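Local coordinates for protein mRNA interferase (Mycobacterium tuberculosis, PDB 6L2A) that probably cleaves RNA as the toxin of a type II toxin-antitoxin system of the MazF family, at residues A[31-36]-A[108-113]; A[71-76]-A[104-109]. The protein carries 6 engineered substitutions. All blocks are in the same frame, centred on the assembly; numbering follows the deposited sequence.

Contact 1: A[31-36]-A[108-113]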
loop_
_atom_site.group_PDB
_atom_site.type_symbol
_atom_site.label_atom_id
_atom_site.label_comp_id
_atom_site.label_asym_id
_atom_site.label_seq_id
_atom_site.Cartn_x
_atom_site.Cartn_y
_atom_site.Cartn_z
ATOM N N VAL A 31 11.084 3.044 0.402
ATOM C CA VAL A 31 10.883 4.129 -0.554
ATOM C C VAL A 31 9.535 4.783 -0.284
ATOM O O VAL A 31 8.507 4.098 -0.225
ATOM C CB VAL A 31 10.953 3.617 -2.004
ATOM C CG1 VAL A 31 10.813 4.781 -2.984
ATOM C CG2 VAL A 31 12.246 2.851 -2.245
ATOM N N VAL A 32 9.535 6.107 -0.130
ATOM C CA VAL A 32 8.286 6.849 0.004
ATOM C C VAL A 32 7.554 6.852 -1.332
ATOM O O VAL A 32 8.116 7.253 -2.359
ATOM C CB VAL A 32 8.560 8.283 0.479
ATOM C CG1 VAL A 32 7.258 9.062 0.569
ATOM C CG2 VAL A 32 9.295 8.279 1.818
ATOM N N VAL A 33 6.292 6.416 -1.326
ATOM C CA VAL A 33 5.525 6.343 -2.568
ATOM C C VAL A 33 4.184 7.063 -2.458
ATOM O O VAL A 33 3.457 7.185 -3.452
ATOM C CB VAL A 33 5.319 4.884 -3.015
ATOM C CG1 VAL A 33 6.656 4.238 -3.340
ATOM C CG2 VAL A 33 4.572 4.090 -1.951
ATOM N N SER A 34 3.833 7.538 -1.267
ATOM C CA SER A 34 2.676 8.416 -1.171
ATOM C C SER A 34 2.969 9.727 -1.897
ATOM O O SER A 34 4.112 10.183 -1.958
ATOM C CB SER A 34 2.305 8.675 0.292
ATOM O OG SER A 34 3.446 8.946 1.089
ATOM N N ASN A 35 1.925 10.322 -2.475
ATOM C CA ASN A 35 2.108 11.541 -3.252
ATOM C C ASN A 35 2.565 12.690 -2.352
ATOM O O ASN A 35 2.363 12.685 -1.134
ATOM C CB ASN A 35 0.820 11.912 -3.992
ATOM C CG ASN A 35 -0.254 12.458 -3.070
ATOM O OD1 ASN A 35 -0.248 13.636 -2.720
ATOM N ND2 ASN A 35 -1.192 11.602 -2.682
ATOM N N ASP A 36 3.194 13.689 -2.975
ATOM C CA ASP A 36 3.831 14.752 -2.207
ATOM C C ASP A 36 2.845 15.765 -1.636
ATOM O O ASP A 36 3.219 16.519 -0.731
ATOM C CB ASP A 36 4.878 15.468 -3.062
ATOM C CG ASP A 36 6.223 14.764 -3.039
ATOM O OD1 ASP A 36 6.443 13.935 -2.129
ATOM O OD2 ASP A 36 7.060 15.040 -3.922
ATOM N N ALA A 108 9.901 5.691 -11.918
ATOM C CA ALA A 108 8.966 5.318 -12.975
ATOM C C ALA A 108 8.784 3.806 -13.032
ATOM O O ALA A 108 7.667 3.313 -13.232
ATOM C CB ALA A 108 9.447 5.857 -14.323
ATOM N N GLN A 109 9.874 3.053 -12.858
ATOM C CA GLN A 109 9.759 1.603 -12.757
ATOM C C GLN A 109 8.926 1.201 -11.547
ATOM O O GLN A 109 8.103 0.283 -11.628
ATOM C CB GLN A 109 11.146 0.968 -12.681
ATOM C CG GLN A 109 11.833 0.791 -14.026
ATOM C CD GLN A 109 13.152 0.056 -13.902
ATOM O OE1 GLN A 109 13.343 -1.008 -14.493
ATOM N NE2 GLN A 109 14.071 0.620 -13.126
ATOM N N LEU A 110 9.127 1.878 -10.414
ATOM C CA LEU A 110 8.334 1.574 -9.228
ATOM C C LEU A 110 6.865 1.916 -9.436
ATOM O O LEU A 110 5.991 1.218 -8.912
ATOM C CB LEU A 110 8.893 2.317 -8.014
ATOM C CG LEU A 110 8.294 1.978 -6.650
ATOM C CD1 LEU A 110 8.224 0.466 -6.438
ATOM C CD2 LEU A 110 9.126 2.630 -5.560
ATOM N N ASP A 111 6.570 2.974 -10.199
ATOM C CA ASP A 111 5.182 3.258 -10.550
ATOM C C ASP A 111 4.551 2.080 -11.280
ATOM O O ASP A 111 3.411 1.697 -10.989
ATOM C CB ASP A 111 5.088 4.518 -11.412
ATOM C CG ASP A 111 5.489 5.776 -10.667
ATOM O OD1 ASP A 111 5.588 5.739 -9.421
ATOM O OD2 ASP A 111 5.691 6.812 -11.334
ATOM N N GLU A 112 5.279 1.490 -12.232
ATOM C CA GLU A 112 4.740 0.358 -12.979
ATOM C C GLU A 112 4.587 -0.870 -12.091
ATOM O O GLU A 112 3.607 -1.614 -12.216
ATOM C CB GLU A 112 5.634 0.050 -14.179
ATOM C CG GLU A 112 5.567 1.096 -15.274
ATOM C CD GLU A 112 4.186 1.197 -15.887
ATOM O OE1 GLU A 112 3.648 0.155 -16.317
ATOM O OE2 GLU A 112 3.637 2.317 -15.937
ATOM N N ALA A 113 5.544 -1.101 -11.189
ATOM C CA ALA A 113 5.442 -2.233 -10.274
ATOM C C ALA A 113 4.260 -2.068 -9.327
ATOM O O ALA A 113 3.574 -3.044 -8.999
ATOM C CB ALA A 113 6.743 -2.394 -9.489
#
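In the apolar layer between the antiparallel sheet and the C-terminal helix 104-117, Leu110 sends one methyl, CD2, against Val31 of strand 28-32 and Val33 just past its end. That methyl lies 3.8 Å from Val31 CG1 and 3.7 Å from Val33 CG1, so it meets two valines that alternate with Val32 along the chain. The CB of Val31 and of Val33 points toward the helix and that of Val32 away. The leucine slides antiparallel past Val31 but crosses Val33 at about a right angle. Its reach comes from chi1 -172°, which sets CG opposite the backbone N. In this PemK/MazF-family fold, of the SH3 clan, the contact is one of the places where the C-terminal helix packs on the curled antiparallel sheet. Val31 also touches Val55 and Val33 touches Val53, both on strand 49-56, while Leu110 leans on Val67; all three contact residues are buried. No hydrogen bond joins the two segments. Polar anchoring comes from Arg8, whose NE binds Val33 O and whose NH2 forms a salt bridge with Asp111 OD1, tying the segment after the strand and the helix to one side chain. Val33 further packs on Leu118 of the second subunit, which places this contact next to the dimer interface.

Contact 2: A[71-76]-A[104-109]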
loop_
_atom_site.group_PDB
_atom_site.type_symbol
_atom_site.label_atom_id
_atom_site.label_comp_id
_atom_site.label_asym_id
_atom_site.label_seq_id
_atom_site.Cartn_x
_atom_site.Cartn_y
_atom_site.Cartn_z
ATOM N N ALA A 71 23.044 0.697 -6.265
ATOM C CA ALA A 71 23.722 1.301 -5.122
ATOM C C ALA A 71 24.307 2.665 -5.463
ATOM O O ALA A 71 24.377 3.545 -4.596
ATOM C CB ALA A 71 24.820 0.367 -4.612
ATOM N N THR A 72 24.718 2.867 -6.717
ATOM C CA THR A 72 25.395 4.090 -7.136
ATOM C C THR A 72 24.504 5.331 -7.081
ATOM O O THR A 72 24.987 6.421 -7.401
ATOM C CB THR A 72 25.948 3.917 -8.554
ATOM O OG1 THR A 72 24.865 3.886 -9.491
ATOM C CG2 THR A 72 26.741 2.619 -8.667
ATOM N N THR A 73 23.232 5.203 -6.695
ATOM C CA THR A 73 22.309 6.333 -6.648
ATOM C C THR A 73 21.527 6.446 -5.346
ATOM O O THR A 73 21.083 7.551 -5.011
ATOM C CB THR A 73 21.298 6.258 -7.807
ATOM O OG1 THR A 73 20.525 5.053 -7.702
ATOM C CG2 THR A 73 22.005 6.281 -9.153
ATOM N N THR A 74 21.366 5.361 -4.592
ATOM C CA THR A 74 20.371 5.288 -3.529
ATOM C C THR A 74 20.897 5.684 -2.157
ATOM O O THR A 74 20.095 5.936 -1.250
ATOM C CB THR A 74 19.814 3.865 -3.447
ATOM O OG1 THR A 74 20.897 2.945 -3.272
ATOM C CG2 THR A 74 19.065 3.520 -4.720
ATOM N N GLY A 75 22.210 5.747 -1.963
ATOM C CA GLY A 75 22.735 5.867 -0.620
ATOM C C GLY A 75 22.786 4.562 0.140
ATOM O O GLY A 75 23.362 4.518 1.238
ATOM N N LEU A 76 22.163 3.514 -0.389
ATOM C CA LEU A 76 22.389 2.150 0.049
ATOM C C LEU A 76 23.728 1.701 -0.509
ATOM O O LEU A 76 24.132 2.121 -1.595
ATOM C CB LEU A 76 21.276 1.232 -0.457
ATOM C CG LEU A 76 19.869 1.754 -0.144
ATOM C CD1 LEU A 76 18.823 1.082 -1.029
ATOM C CD2 LEU A 76 19.517 1.619 1.335
ATOM N N ALA A 104 14.846 9.108 -11.055
ATOM C CA ALA A 104 13.531 9.264 -11.666
ATOM C C ALA A 104 13.171 8.066 -12.538
ATOM O O ALA A 104 11.988 7.730 -12.674
ATOM C CB ALA A 104 13.477 10.557 -12.481
ATOM N N ALA A 105 14.168 7.407 -13.133
ATOM C CA ALA A 105 13.889 6.213 -13.924
ATOM C C ALA A 105 13.500 5.040 -13.032
ATOM O O ALA A 105 12.598 4.265 -13.373
ATOM C CB ALA A 105 15.100 5.859 -14.787
ATOM N N GLU A 106 14.170 4.891 -11.888
ATOM C CA GLU A 106 13.789 3.843 -10.948
ATOM C C GLU A 106 12.395 4.093 -10.384
ATOM O O GLU A 106 11.623 3.150 -10.177
ATOM C CB GLU A 106 14.823 3.743 -9.826
ATOM C CG GLU A 106 16.138 3.096 -10.251
ATOM C CD GLU A 106 17.251 3.312 -9.242
ATOM O OE1 GLU A 106 17.133 4.236 -8.410
ATOM O OE2 GLU A 106 18.244 2.554 -9.276
ATOM N N LEU A 107 12.048 5.361 -10.138
ATOM C CA LEU A 107 10.720 5.666 -9.614
ATOM C C LEU A 107 9.640 5.373 -10.647
ATOM O O LEU A 107 8.568 4.864 -10.303
ATOM C CB LEU A 107 10.649 7.124 -9.159
ATOM C CG LEU A 107 9.383 7.512 -8.391
ATOM C CD1 LEU A 107 9.221 6.643 -7.153
ATOM C CD2 LEU A 107 9.405 8.984 -8.008
ATOM N N ALA A 108 9.901 5.691 -11.918
ATOM C CA ALA A 108 8.966 5.318 -12.975
ATOM C C ALA A 108 8.784 3.806 -13.032
ATOM O O ALA A 108 7.667 3.313 -13.232
ATOM C CB ALA A 108 9.447 5.857 -14.323
ATOM N N GLN A 109 9.874 3.053 -12.858
ATOM C CA GLN A 109 9.759 1.603 -12.757
ATOM C C GLN A 109 8.926 1.201 -11.547
ATOM O O GLN A 109 8.103 0.283 -11.628
ATOM C CB GLN A 109 11.146 0.968 -12.681
ATOM C CG GLN A 109 11.833 0.791 -14.026
ATOM C CD GLN A 109 13.152 0.056 -13.902
ATOM O OE1 GLN A 109 13.343 -1.008 -14.493
ATOM N NE2 GLN A 109 14.071 0.620 -13.126
#
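Thr73 OG1 faces the carboxylate of Glu106 almost evenly, 3.6 Å from Glu106 OE1 and 3.7 Å from Glu106 OE2. Both distances are too long for a hydrogen bond, and the polar groups find partners elsewhere. On Thr74 the methyl rather than the hydroxyl is turned to the acid: Thr74 CG2 comes within 4.2 Å of Glu106 OE1. Glu106 reaches this far because its chain is extended beyond CG (chi2 166°). Backbone amides just ahead of both segments hold the carboxylate: OE2 accepts from Ser70 N, and OE1 from Ser103 N. The latter bond, from the residue before helix 104-117 to the helix's third residue, is the glutamate half of a capping box. Two bonds to separate oxygens should restrain rotation of the group, and two N-H donors would be expected to stabilise its negative charge. The threonine hydroxyls are positioned by a shared acceptor, since Thr73 OG1 and Thr74 OG1 each bond to Ser70 O. Thr74 OG1 also accepts from Leu76 N at 3.2 Å, with an N-H...O angle of 142°, making an ST turn as the chain leaves the weakly bonded helix through Gly75, whose phi is positive. Glu106 thus bridges the start of helix 104-117 to the end of strand 66-69, where Glu106 and Thr74 both touch Leu69, while Thr74 and Leu76 rest on Ile11 of strand 10-14.

How the contacts relate
Helix 104-117 carries both contacts, and their segments share Ala108 and Gln109, yet the two centres lie about 11 Å apart. The side chains that do the work, Glu106 in contact 2 and Leu110 in contact 1, are four residues apart, about one helical turn, and so come off a similar side of the helix. Strand 66-69 connects the two sites: Val67 touches Leu110, and Leu69 touches both Val31 and Glu106. The chemistry differs, apolar for contact 1, whose centre is about 7 Å from that of the chain, and largely polar for contact 2, at about 10 Å. Residues of the second subunit reach contact 1, whereas none touches the segments of contact 2.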